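PDB 6NOB: beta-fructofuranosidase from Bifidobacterium adolescentis, which probably hydrolyses terminal beta-fructofuranoside linkages, as in sucrose, releasing fructose. Local coordinates for residues A[7-12]-A[103-108]; A[14-19]-A[79-84]; A[30-35]-A[66-71]; A[84-89]-A[245-250]; A[88-93]-A[173-178]. One frame throughout, in Å; residues are numbered along the deposited sequence.

Interaction 1. Residues A[7-12]-A[103-108]; sequences ISVETG and PAQPTL
Q105 meets E10 with both ends of its side-chain amide, offering a carbonyl and an N-H to the peptide atoms of a single residue. OE1 of Q105 accepts from the backbone N of E10 at 3.0 Å, an almost straight bond (174°), while NE2 of Q105 donates to E10 O at 2.8 Å. That acceptor lies in the plane of the amide, whereas E10 N comes to OE1 tilted from the carbonyl plane. CG beside the backbone N (chi1 -65°) and an extended chain carry the amide to the strand, where its two bonds imitate a hydrogen-bonded pair of a beta-sheet. The imitation has a place to act: strand 5-10 is outermost within the chain in a four-stranded antiparallel sheet of the N-terminal region, and its other side is already paired, I7 with V67 and V9 with V65, in strand 64-70. Beside these bonds, carbon branches pack against polar groups. V9 CG1 rests 3.6 Å from Q105 NE2, crossing the glutamine at about a right angle. A104 CB touches S8 O at 3.4 Å and makes an apolar pair with I7 CB at 4.2 Å. The peptide of A104 bonds with N94, and S8 OG turns to V65 O in a weak bond.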
# COMPACT_ATOMS: atom_id res chain seq x y z
N ILE A 7 10.20 17.89 -26.68
CA ILE A 7 9.29 18.68 -25.86
C ILE A 7 10.01 19.94 -25.38
O ILE A 7 11.24 20.04 -25.44
CB ILE A 7 8.75 17.91 -24.63
CG1 ILE A 7 9.89 17.56 -23.67
CG2 ILE A 7 7.99 16.66 -25.06
CD1 ILE A 7 9.41 17.10 -22.31
N SER A 8 9.23 20.90 -24.91
CA SER A 8 9.74 22.14 -24.34
C SER A 8 9.36 22.22 -22.87
O SER A 8 8.23 21.89 -22.49
CB SER A 8 9.20 23.36 -25.09
OG SER A 8 10.11 24.44 -25.04
N VAL A 9 10.30 22.66 -22.03
CA VAL A 9 10.16 22.61 -20.58
C VAL A 9 10.65 23.93 -19.98
O VAL A 9 11.76 24.37 -20.29
CB VAL A 9 10.93 21.43 -19.97
CG1 VAL A 9 11.04 21.57 -18.46
CG2 VAL A 9 10.29 20.11 -20.34
N GLU A 10 9.83 24.54 -19.13
CA GLU A 10 10.23 25.71 -18.36
C GLU A 10 10.71 25.26 -16.99
O GLU A 10 9.96 24.63 -16.24
CB GLU A 10 9.06 26.69 -18.23
CG GLU A 10 8.47 27.13 -19.56
CD GLU A 10 7.32 28.09 -19.38
OE1 GLU A 10 7.56 29.26 -19.02
OE2 GLU A 10 6.16 27.67 -19.60
N THR A 11 11.96 25.60 -16.66
CA THR A 11 12.59 25.02 -15.48
C THR A 11 12.19 25.71 -14.19
O THR A 11 12.18 25.07 -13.13
CB THR A 11 14.12 25.06 -15.63
OG1 THR A 11 14.55 26.41 -15.84
CG2 THR A 11 14.55 24.21 -16.82
N GLY A 12 11.86 27.00 -14.24
CA GLY A 12 11.52 27.71 -13.02
C GLY A 12 12.70 27.72 -12.06
O GLY A 12 13.84 28.03 -12.44
N PRO A 103 -0.07 17.99 -21.67
CA PRO A 103 1.05 18.74 -22.24
C PRO A 103 2.38 18.32 -21.62
O PRO A 103 2.42 17.36 -20.84
CB PRO A 103 0.71 20.19 -21.90
CG PRO A 103 -0.10 20.09 -20.65
CD PRO A 103 -0.90 18.82 -20.78
N ALA A 104 3.46 19.03 -21.94
CA ALA A 104 4.77 18.65 -21.42
C ALA A 104 4.82 18.80 -19.90
O ALA A 104 5.45 17.99 -19.21
CB ALA A 104 5.86 19.50 -22.08
N GLN A 105 4.16 19.82 -19.36
CA GLN A 105 4.15 20.10 -17.92
C GLN A 105 2.72 20.27 -17.46
O GLN A 105 2.24 21.40 -17.29
CB GLN A 105 5.01 21.33 -17.60
CG GLN A 105 6.48 21.13 -17.91
CD GLN A 105 7.28 22.42 -17.84
OE1 GLN A 105 7.19 23.26 -18.73
NE2 GLN A 105 8.07 22.57 -16.78
N PRO A 106 2.00 19.18 -17.23
CA PRO A 106 0.59 19.28 -16.83
C PRO A 106 0.44 19.70 -15.38
O PRO A 106 1.24 19.33 -14.51
CB PRO A 106 0.06 17.86 -17.05
CG PRO A 106 1.25 16.99 -16.82
CD PRO A 106 2.44 17.77 -17.34
N THR A 107 -0.62 20.46 -15.12
CA THR A 107 -0.95 20.87 -13.76
C THR A 107 -1.47 19.68 -12.96
O THR A 107 -1.80 18.62 -13.51
CB THR A 107 -2.00 21.98 -13.77
OG1 THR A 107 -3.20 21.49 -14.38
CG2 THR A 107 -1.51 23.20 -14.54
N LEU A 108 -1.55 19.86 -11.64
CA LEU A 108 -2.14 18.84 -10.79
C LEU A 108 -3.58 18.57 -11.18
O LEU A 108 -4.04 17.42 -11.15
CB LEU A 108 -2.05 19.26 -9.32
CG LEU A 108 -0.69 19.11 -8.63
CD1 LEU A 108 -0.74 19.69 -7.23
CD2 LEU A 108 -0.25 17.66 -8.60

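Interaction 2. Residues A[14-19]-A[79-84]; sequences YRQLDL and LSECDD
Y14 lays its ring between L79 and C82, and the two neighbours meet it differently. C82 CB sits over one face, 3.8 Å from the centroid and displaced toward the rim, a CH-pi contact; C82 SG approaches more obliquely, a sulfur-aromatic contact in which it lies 3.6 Å from Y14 CE2. L79 CB makes a second, off-centre CH-pi contact, 4.1 Å from the Y14 ring centroid. The sulfur reaches the ring because SG stands between the backbone N and the carbonyl carbon of C82 (chi1 68°). R15 runs extended alongside the opposing chain. Its NH1 and NH2 grip D83 end-on, both at the one oxygen OD1 and from the same face of the carboxylate, NH2 at 2.9 Å; the two planes are 39° apart, so the salt bridge is not flat. NH1 also donates to E81 O at 3.0 Å, in the guanidinium plane. Q16 and E81 lie side by side and point the same way, E81 CG touching Q16 OE1, while NE2 of Q16 is fixed by OD1 of D18 at 3.0 Å, a carboxylate whose OD2 is held by H54 NE2. In the backbone, R15 and Q16 both face S80, a classic beta bulge: S80 O takes N-H from both, weakly from Q16, and S80 N returns a bond to Q16 O. Beyond the bulge L17 pairs with L79 in the sheet where strand 72-80 lies between strands 16-23 and 91-92; L17 packs on V67 of strand 64-70, Y14 OH bonds G89 O just past helix 85-88, and E81 OE1 meets H248 NE2.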
# COMPACT_ATOMS: atom_id res chain seq x y z
N TYR A 14 13.87 25.02 -10.60
CA TYR A 14 14.44 23.69 -10.55
C TYR A 14 15.78 23.64 -11.28
O TYR A 14 16.02 24.41 -12.22
CB TYR A 14 13.46 22.67 -11.14
CG TYR A 14 12.24 22.47 -10.27
CD1 TYR A 14 11.15 23.32 -10.36
CD2 TYR A 14 12.21 21.45 -9.33
CE1 TYR A 14 10.04 23.14 -9.55
CE2 TYR A 14 11.10 21.27 -8.51
CZ TYR A 14 10.03 22.11 -8.63
OH TYR A 14 8.93 21.93 -7.82
N ARG A 15 16.64 22.72 -10.85
CA ARG A 15 18.00 22.62 -11.36
C ARG A 15 18.29 21.29 -12.04
O ARG A 15 19.39 21.11 -12.56
CB ARG A 15 19.02 22.82 -10.23
CG ARG A 15 18.88 24.12 -9.46
CD ARG A 15 19.87 24.15 -8.31
NE ARG A 15 19.86 25.42 -7.60
CZ ARG A 15 19.09 25.70 -6.55
NH1 ARG A 15 18.25 24.78 -6.09
NH2 ARG A 15 19.16 26.88 -5.97
N GLN A 16 17.33 20.36 -12.06
CA GLN A 16 17.61 19.00 -12.50
C GLN A 16 16.38 18.43 -13.19
O GLN A 16 15.25 18.65 -12.75
CB GLN A 16 18.01 18.14 -11.31
CG GLN A 16 18.38 16.71 -11.64
CD GLN A 16 18.85 15.96 -10.41
OE1 GLN A 16 19.81 16.36 -9.75
NE2 GLN A 16 18.17 14.86 -10.09
N LEU A 17 16.62 17.71 -14.29
CA LEU A 17 15.56 17.06 -15.05
C LEU A 17 15.78 15.56 -15.01
O LEU A 17 16.82 15.07 -15.46
CB LEU A 17 15.54 17.57 -16.50
CG LEU A 17 14.57 16.87 -17.46
CD1 LEU A 17 13.13 17.12 -17.05
CD2 LEU A 17 14.82 17.33 -18.89
N ASP A 18 14.80 14.83 -14.48
CA ASP A 18 14.89 13.38 -14.33
C ASP A 18 14.01 12.71 -15.38
O ASP A 18 12.82 13.04 -15.51
CB ASP A 18 14.47 12.96 -12.93
CG ASP A 18 15.51 13.31 -11.88
OD1 ASP A 18 15.58 14.50 -11.49
OD2 ASP A 18 16.24 12.40 -11.45
N LEU A 19 14.58 11.76 -16.12
CA LEU A 19 13.87 11.04 -17.16
C LEU A 19 14.11 9.55 -16.99
O LEU A 19 15.26 9.11 -16.88
CB LEU A 19 14.30 11.49 -18.55
CG LEU A 19 14.23 12.99 -18.85
CD1 LEU A 19 14.77 13.28 -20.24
CD2 LEU A 19 12.81 13.51 -18.71
N LEU A 79 10.93 17.51 -12.88
CA LEU A 79 11.93 18.47 -12.45
C LEU A 79 12.15 18.34 -10.95
O LEU A 79 11.22 18.07 -10.20
CB LEU A 79 11.50 19.90 -12.78
CG LEU A 79 11.53 20.35 -14.24
CD1 LEU A 79 10.80 21.67 -14.40
CD2 LEU A 79 12.96 20.47 -14.75
N SER A 80 13.40 18.54 -10.52
CA SER A 80 13.74 18.35 -9.12
C SER A 80 14.90 19.26 -8.75
O SER A 80 15.38 20.05 -9.57
CB SER A 80 14.05 16.88 -8.84
OG SER A 80 14.49 16.69 -7.50
N GLU A 81 15.34 19.15 -7.50
CA GLU A 81 16.49 19.88 -6.96
C GLU A 81 16.26 21.39 -6.96
O GLU A 81 17.16 22.18 -7.25
CB GLU A 81 17.78 19.53 -7.72
CG GLU A 81 18.25 18.11 -7.48
CD GLU A 81 18.34 17.76 -6.00
OE1 GLU A 81 17.86 16.67 -5.62
OE2 GLU A 81 18.88 18.57 -5.23
N CYS A 82 15.05 21.80 -6.61
CA CYS A 82 14.77 23.19 -6.31
C CYS A 82 15.16 23.51 -4.87
O CYS A 82 15.60 22.64 -4.11
CB CYS A 82 13.29 23.49 -6.58
SG CYS A 82 12.15 22.70 -5.43
N ASP A 83 15.04 24.78 -4.50
CA ASP A 83 15.18 25.15 -3.10
C ASP A 83 14.00 24.60 -2.32
O ASP A 83 12.86 24.61 -2.79
CB ASP A 83 15.25 26.67 -2.94
CG ASP A 83 16.58 27.25 -3.39
OD1 ASP A 83 17.52 26.46 -3.63
OD2 ASP A 83 16.69 28.49 -3.50
N ASP A 84 14.29 24.08 -1.12
CA ASP A 84 13.27 23.56 -0.21
C ASP A 84 12.44 22.47 -0.90
O ASP A 84 11.22 22.57 -1.04
CB ASP A 84 12.38 24.69 0.31
CG ASP A 84 13.17 25.76 1.04
OD1 ASP A 84 13.93 25.42 1.97
OD2 ASP A 84 13.05 26.95 0.66

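Interaction 3. Residues A[30-35]-A[66-71]; sequences VVTVAD and TVAASG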
# COMPACT_ATOMS: atom_id res chain seq x y z
N VAL A 30 19.93 8.47 -27.10
CA VAL A 30 20.47 9.75 -26.64
C VAL A 30 19.34 10.65 -26.14
O VAL A 30 18.22 10.62 -26.65
CB VAL A 30 21.25 10.47 -27.77
CG1 VAL A 30 22.02 11.66 -27.23
CG2 VAL A 30 22.21 9.50 -28.44
N VAL A 31 19.66 11.44 -25.13
CA VAL A 31 18.84 12.56 -24.68
C VAL A 31 19.70 13.81 -24.71
O VAL A 31 20.84 13.80 -24.24
CB VAL A 31 18.26 12.34 -23.27
CG1 VAL A 31 17.24 13.42 -22.95
CG2 VAL A 31 17.65 10.96 -23.15
N THR A 32 19.15 14.89 -25.27
CA THR A 32 19.86 16.16 -25.33
C THR A 32 18.96 17.28 -24.84
O THR A 32 17.73 17.17 -24.85
CB THR A 32 20.37 16.47 -26.74
OG1 THR A 32 19.30 16.29 -27.68
CG2 THR A 32 21.52 15.55 -27.11
N VAL A 33 19.59 18.36 -24.39
CA VAL A 33 18.91 19.57 -23.95
C VAL A 33 19.54 20.75 -24.67
O VAL A 33 20.77 20.82 -24.81
CB VAL A 33 18.99 19.76 -22.42
CG1 VAL A 33 18.01 20.83 -21.96
CG2 VAL A 33 18.72 18.45 -21.70
N ALA A 34 18.70 21.68 -25.13
CA ALA A 34 19.15 22.87 -25.83
C ALA A 34 18.43 24.09 -25.27
O ALA A 34 17.29 23.99 -24.80
CB ALA A 34 18.91 22.77 -27.34
N ASP A 35 19.10 25.24 -25.31
CA ASP A 35 18.53 26.46 -24.75
C ASP A 35 17.52 27.06 -25.72
O ASP A 35 17.16 26.46 -26.74
CB ASP A 35 19.64 27.43 -24.35
CG ASP A 35 20.32 28.10 -25.54
OD1 ASP A 35 20.00 27.79 -26.71
OD2 ASP A 35 21.19 28.97 -25.30
N THR A 66 14.69 22.83 -24.55
CA THR A 66 14.13 21.84 -25.46
C THR A 66 14.79 20.50 -25.16
O THR A 66 16.01 20.38 -25.21
CB THR A 66 14.37 22.24 -26.92
OG1 THR A 66 13.61 23.42 -27.22
CG2 THR A 66 13.95 21.11 -27.85
N VAL A 67 13.97 19.49 -24.86
CA VAL A 67 14.44 18.15 -24.55
C VAL A 67 14.17 17.25 -25.75
O VAL A 67 13.04 17.21 -26.25
CB VAL A 67 13.76 17.60 -23.28
CG1 VAL A 67 14.43 16.30 -22.84
CG2 VAL A 67 13.80 18.63 -22.16
N ALA A 68 15.20 16.55 -26.20
CA ALA A 68 15.11 15.74 -27.41
C ALA A 68 15.52 14.31 -27.09
O ALA A 68 16.55 14.08 -26.45
CB ALA A 68 16.01 16.30 -28.52
N ALA A 69 14.71 13.35 -27.55
CA ALA A 69 14.99 11.93 -27.39
C ALA A 69 15.15 11.29 -28.76
O ALA A 69 14.46 11.65 -29.71
CB ALA A 69 13.88 11.23 -26.62
N SER A 70 16.08 10.34 -28.85
CA SER A 70 16.26 9.57 -30.07
C SER A 70 16.82 8.20 -29.69
O SER A 70 17.78 8.12 -28.92
CB SER A 70 17.20 10.28 -31.05
OG SER A 70 17.06 9.77 -32.37
N GLY A 71 16.21 7.15 -30.22
CA GLY A 71 16.58 5.80 -29.86
C GLY A 71 16.03 5.33 -28.53
O GLY A 71 16.38 4.22 -28.10
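The flat groups through which V30 and S70, T32 and A68, and A34 and T66 meet are peptide planes, and it is their N-H and C=O groups that join the strands. The faces of the resulting sheet are lined very differently. On one stand the side chains of V30, T32, A34, T66, A68 and S70; on the other stand V31, V33, V67 and A69, all buried. This is regular antiparallel pairing in textbook form: three hydrogen-bonded pairs alternate with the non-hydrogen-bonded pairs V31-A69 and V33-V67, and the strand axes run 162° apart. The six bonds span 2.8 Å, from V30 N to S70 O, to 3.1 Å, from S70 N to V30 O. Between them, CA-H groups of V31, V33, V67 and A69 lean on carbonyl oxygens, as V31 CA does on A68 O at 3.3 Å. On the buried face V31 CG1 meets V67 CG1 at 4.0 Å, each branch trans to its own backbone N and beside the carbonyl carbon (chi1 -171° in both). On the face of T32 and A68, T32 OG1 touches A68 CB at 3.4 Å. Strand 30-34 pairs further with strand 40-45, and strand 64-70 with strand 5-10. The valine face packs onto a second antiparallel sheet: V31 meets L19 of strand 16-23 and F55 of strand 52-58, while V67 meets L17 and L19, as in a beta sandwich.

Interaction 4. Residues A[84-89]-A[245-250]; sequences DLLDNG and DGVHVR
D245, whose backbone O lies 4.0 Å from L86 CD1, has a carboxylate that organises its own loop. OD1 accepts from V247 N at 3.0 Å and from H248 N at 2.9 Å, the first meeting it from above the carboxylate plane and the second at the syn lone pair. OD2 uses its syn lone pair for H248 ND1, also at 2.9 Å, with the carboxylate oxygen in the plane of the imidazole. H248 NE2 turns to E81 OE1, so the ring spans two carboxylates, a setting likely to favour its protonated form. V247 CG1 covers one face of that ring over its centre. With the loop set in this way, V247 is presented to the short helix 85-88. Its CG1 meets L85 CD2 at 3.7 Å, the two side chains crossing at about a right angle, and its CG2 meets L86 CG at 3.8 Å, where the chains slide past each other in opposite directions. L86 CD2 also rests 3.5 Å from G246 O. An alanine in place of L86 would probably open a gap beside V247 CG2 and leave the G246 carbonyl without its apolar cover. On the helix side, D84 O accepts from the backbone N of D87 and N88 and from N88 ND2. V247 N and H248 N on one aspartate oxygen make an Asx turn within a wider Asx motif, here in the loop joining strands 235-243 and 253-256 of a four-stranded antiparallel sheet, consistent with a blade of the five-bladed propeller of family 32.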
# COMPACT_ATOMS: atom_id res chain seq x y z
N ASP A 84 14.29 24.08 -1.12
CA ASP A 84 13.27 23.56 -0.21
C ASP A 84 12.44 22.47 -0.90
O ASP A 84 11.22 22.57 -1.04
CB ASP A 84 12.38 24.69 0.31
CG ASP A 84 13.17 25.76 1.04
OD1 ASP A 84 13.93 25.42 1.97
OD2 ASP A 84 13.05 26.95 0.66
N LEU A 85 13.14 21.42 -1.33
CA LEU A 85 12.50 20.34 -2.06
C LEU A 85 11.42 19.66 -1.23
O LEU A 85 10.39 19.24 -1.77
CB LEU A 85 13.56 19.32 -2.49
CG LEU A 85 13.21 18.28 -3.55
CD1 LEU A 85 12.51 18.93 -4.73
CD2 LEU A 85 14.48 17.58 -4.01
N LEU A 86 11.62 19.57 0.09
CA LEU A 86 10.64 18.92 0.95
C LEU A 86 9.31 19.66 0.96
O LEU A 86 8.26 19.05 1.17
CB LEU A 86 11.18 18.83 2.38
CG LEU A 86 12.00 17.61 2.77
CD1 LEU A 86 12.44 17.76 4.21
CD2 LEU A 86 11.19 16.34 2.58
N ASP A 87 9.34 20.98 0.76
CA ASP A 87 8.12 21.78 0.78
C ASP A 87 7.53 21.99 -0.60
O ASP A 87 6.30 22.02 -0.75
CB ASP A 87 8.39 23.14 1.43
CG ASP A 87 8.84 23.02 2.87
OD1 ASP A 87 8.22 22.23 3.63
OD2 ASP A 87 9.81 23.70 3.25
N ASN A 88 8.37 22.14 -1.62
CA ASN A 88 7.87 22.36 -2.97
C ASN A 88 7.65 21.08 -3.74
O ASN A 88 6.72 21.00 -4.56
CB ASN A 88 8.85 23.25 -3.75
CG ASN A 88 8.98 24.62 -3.15
OD1 ASN A 88 8.06 25.43 -3.23
ND2 ASN A 88 10.12 24.89 -2.53
N GLY A 89 8.48 20.07 -3.51
CA GLY A 89 8.37 18.81 -4.23
C GLY A 89 8.81 18.93 -5.67
O GLY A 89 9.25 19.98 -6.15
N ASP A 245 18.60 13.57 4.81
CA ASP A 245 18.04 14.90 4.61
C ASP A 245 16.55 14.87 4.27
O ASP A 245 15.99 15.91 3.90
CB ASP A 245 18.82 15.64 3.52
CG ASP A 245 18.72 14.99 2.15
OD1 ASP A 245 18.02 13.96 2.00
OD2 ASP A 245 19.34 15.51 1.20
N GLY A 246 15.89 13.72 4.40
CA GLY A 246 14.48 13.62 4.10
C GLY A 246 14.14 13.44 2.64
O GLY A 246 12.95 13.30 2.32
N VAL A 247 15.13 13.41 1.75
CA VAL A 247 14.87 13.33 0.31
C VAL A 247 15.73 12.25 -0.34
O VAL A 247 15.21 11.35 -1.01
CB VAL A 247 15.10 14.69 -0.37
CG1 VAL A 247 14.95 14.57 -1.87
CG2 VAL A 247 14.14 15.74 0.18
N HIS A 248 17.04 12.33 -0.16
CA HIS A 248 17.98 11.48 -0.89
C HIS A 248 18.38 10.26 -0.07
O HIS A 248 18.48 10.32 1.16
CB HIS A 248 19.23 12.27 -1.28
CG HIS A 248 18.93 13.50 -2.08
ND1 HIS A 248 18.83 14.75 -1.51
CD2 HIS A 248 18.73 13.67 -3.41
CE1 HIS A 248 18.56 15.64 -2.45
NE2 HIS A 248 18.50 15.01 -3.61
N VAL A 249 18.63 9.15 -0.77
CA VAL A 249 19.09 7.91 -0.14
C VAL A 249 20.61 7.88 -0.13
O VAL A 249 21.27 8.50 -0.98
CB VAL A 249 18.50 6.67 -0.85
CG1 VAL A 249 19.21 6.42 -2.18
CG2 VAL A 249 18.61 5.45 0.04
N ARG A 250 21.17 7.17 0.84
CA ARG A 250 22.60 6.94 0.95
C ARG A 250 22.88 5.44 0.88
O ARG A 250 21.97 4.64 0.62
CB ARG A 250 23.15 7.58 2.22
CG ARG A 250 23.21 9.09 2.15
CD ARG A 250 23.95 9.54 0.90
NE ARG A 250 24.09 10.99 0.83
CZ ARG A 250 24.94 11.62 0.02
NH1 ARG A 250 25.73 10.92 -0.79
NH2 ARG A 250 25.00 12.94 0.02

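Interaction 5. Residues A[88-93]-A[173-178]; sequences NGVRYV and HLPVFL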
# COMPACT_ATOMS: atom_id res chain seq x y z
N ASN A 88 8.37 22.14 -1.62
CA ASN A 88 7.87 22.36 -2.97
C ASN A 88 7.65 21.08 -3.74
O ASN A 88 6.72 21.00 -4.56
CB ASN A 88 8.85 23.25 -3.75
CG ASN A 88 8.98 24.62 -3.15
OD1 ASN A 88 8.06 25.43 -3.23
ND2 ASN A 88 10.12 24.89 -2.53
N GLY A 89 8.48 20.07 -3.51
CA GLY A 89 8.37 18.81 -4.23
C GLY A 89 8.81 18.93 -5.67
O GLY A 89 9.25 19.98 -6.15
N VAL A 90 8.69 17.81 -6.38
CA VAL A 90 9.04 17.75 -7.80
C VAL A 90 7.85 18.22 -8.62
O VAL A 90 6.73 18.33 -8.12
CB VAL A 90 9.46 16.33 -8.21
CG1 VAL A 90 10.69 15.88 -7.42
CG2 VAL A 90 8.31 15.35 -8.03
N ARG A 91 8.09 18.52 -9.90
CA ARG A 91 7.04 18.87 -10.84
C ARG A 91 7.12 17.91 -12.01
O ARG A 91 8.17 17.78 -12.64
CB ARG A 91 7.16 20.31 -11.33
CG ARG A 91 7.00 21.36 -10.24
CD ARG A 91 5.66 21.24 -9.53
NE ARG A 91 5.41 22.38 -8.65
CZ ARG A 91 5.82 22.46 -7.39
N TYR A 92 6.01 17.23 -12.30
CA TYR A 92 6.00 16.19 -13.31
C TYR A 92 6.31 16.75 -14.69
O TYR A 92 5.89 17.86 -15.04
CB TYR A 92 4.65 15.48 -13.32
CG TYR A 92 4.63 14.24 -14.19
CD1 TYR A 92 5.29 13.09 -13.80
CD2 TYR A 92 3.95 14.23 -15.40
CE1 TYR A 92 5.28 11.95 -14.59
CE2 TYR A 92 3.94 13.10 -16.20
CZ TYR A 92 4.60 11.96 -15.79
OH TYR A 92 4.59 10.84 -16.57
N VAL A 93 7.07 15.98 -15.47
CA VAL A 93 7.38 16.30 -16.86
C VAL A 93 6.89 15.15 -17.73
O VAL A 93 7.25 13.99 -17.48
CB VAL A 93 8.89 16.54 -17.06
CG1 VAL A 93 9.21 16.66 -18.55
CG2 VAL A 93 9.33 17.79 -16.32
N HIS A 173 4.96 15.45 -3.71
CA HIS A 173 5.74 14.43 -4.38
C HIS A 173 7.23 14.73 -4.32
O HIS A 173 7.65 15.87 -4.53
CB HIS A 173 5.31 14.30 -5.84
CG HIS A 173 3.92 13.77 -6.02
ND1 HIS A 173 3.62 12.43 -5.92
CD2 HIS A 173 2.76 14.41 -6.30
CE1 HIS A 173 2.33 12.26 -6.13
NE2 HIS A 173 1.78 13.44 -6.37
N LEU A 174 8.03 13.70 -4.06
CA LEU A 174 9.48 13.81 -3.93
C LEU A 174 10.16 12.98 -5.01
O LEU A 174 9.48 12.23 -5.72
CB LEU A 174 9.90 13.37 -2.52
CG LEU A 174 9.50 14.35 -1.42
CD1 LEU A 174 9.97 13.85 -0.06
CD2 LEU A 174 10.05 15.74 -1.72
N PRO A 175 11.48 13.08 -5.20
CA PRO A 175 12.14 12.27 -6.23
C PRO A 175 12.11 10.78 -5.89
O PRO A 175 11.95 10.37 -4.74
CB PRO A 175 13.58 12.80 -6.24
CG PRO A 175 13.49 14.15 -5.65
CD PRO A 175 12.41 14.07 -4.62
N VAL A 176 12.28 9.97 -6.94
CA VAL A 176 12.37 8.53 -6.78
C VAL A 176 13.52 8.20 -5.83
O VAL A 176 14.63 8.72 -5.96
CB VAL A 176 12.55 7.84 -8.14
CG1 VAL A 176 12.97 6.39 -7.96
CG2 VAL A 176 11.26 7.93 -8.94
N PHE A 177 13.24 7.32 -4.86
CA PHE A 177 14.12 7.11 -3.71
C PHE A 177 15.07 5.93 -3.90
O PHE A 177 16.29 6.10 -3.76
CB PHE A 177 13.27 6.91 -2.46
CG PHE A 177 14.06 6.84 -1.20
CD1 PHE A 177 14.68 7.97 -0.70
CD2 PHE A 177 14.19 5.65 -0.50
CE1 PHE A 177 15.42 7.92 0.47
CE2 PHE A 177 14.92 5.59 0.66
CZ PHE A 177 15.54 6.73 1.15
N LEU A 178 14.55 4.74 -4.19
CA LEU A 178 15.37 3.57 -4.45
C LEU A 178 15.01 2.99 -5.81
O LEU A 178 13.91 3.21 -6.32
CB LEU A 178 15.20 2.50 -3.35
CG LEU A 178 15.93 2.78 -2.04
CD1 LEU A 178 15.31 1.97 -0.91
CD2 LEU A 178 17.41 2.49 -2.17
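V90 and G89 press closely against the backbone of H173, and this is the tight part of the contact. V90 N donates to H173 O at 2.9 Å (158°), approaching tilted from the carbonyl plane, while G89 CA comes within 3.0 Å of that same oxygen. G89 has positive phi, and a side chain there would run into H173 O. V90 then forks: CG2, set between the backbone N and the carbonyl carbon, lies 3.9 Å from H173 CB, the two side chains crossing at about a right angle, while CG1, beside the N (chi1 -61°), reaches P175 CG at 3.7 Å. Replacing V90 by a serine would probably cost the P175 ring this apolar neighbour and open a gap beside H173 CB. L174 touches more loosely, its CD2 4.3 Å from G89 CA, and on the solvent side the neighbours of the tight pair, N88 and R91, are exposed, with CB turned away from residues 173-178. Inward, the H173 ring leads off to F122, F125 and W636, near a bound 1,2-ethanediol. One backbone bond surrounded by apolar branches implies a junction held by shape: the single V90 N to H173 O bond probably sets the approach, and V90 fills the space between histidine and proline.

Interactions 1 and 3 share one antiparallel sheet, I7 O lying 2.8 Å from V67 N, and interaction 2 belongs to the sheet facing it: L17 CD2 touches V67 CG2 at 3.7 Å, while L79 CD1 lies 3.7 Å from Q105 NE2. Both interactions 2 and 3 are nested within the chain loop that interaction 1 closes. From the second sheet, interactions 4 and 5, centres 9 Å apart and sharing N88 and G89, carry the N-terminal region onto what is probably the five-bladed propeller of the family. Interaction 5 is about 8 Å, centre to centre, from interaction 2. A bound 1,2-ethanediol, probably from the crystallisation liquor, lies about 4 Å from the H173 side chain and may mark a pocket beside interaction 5.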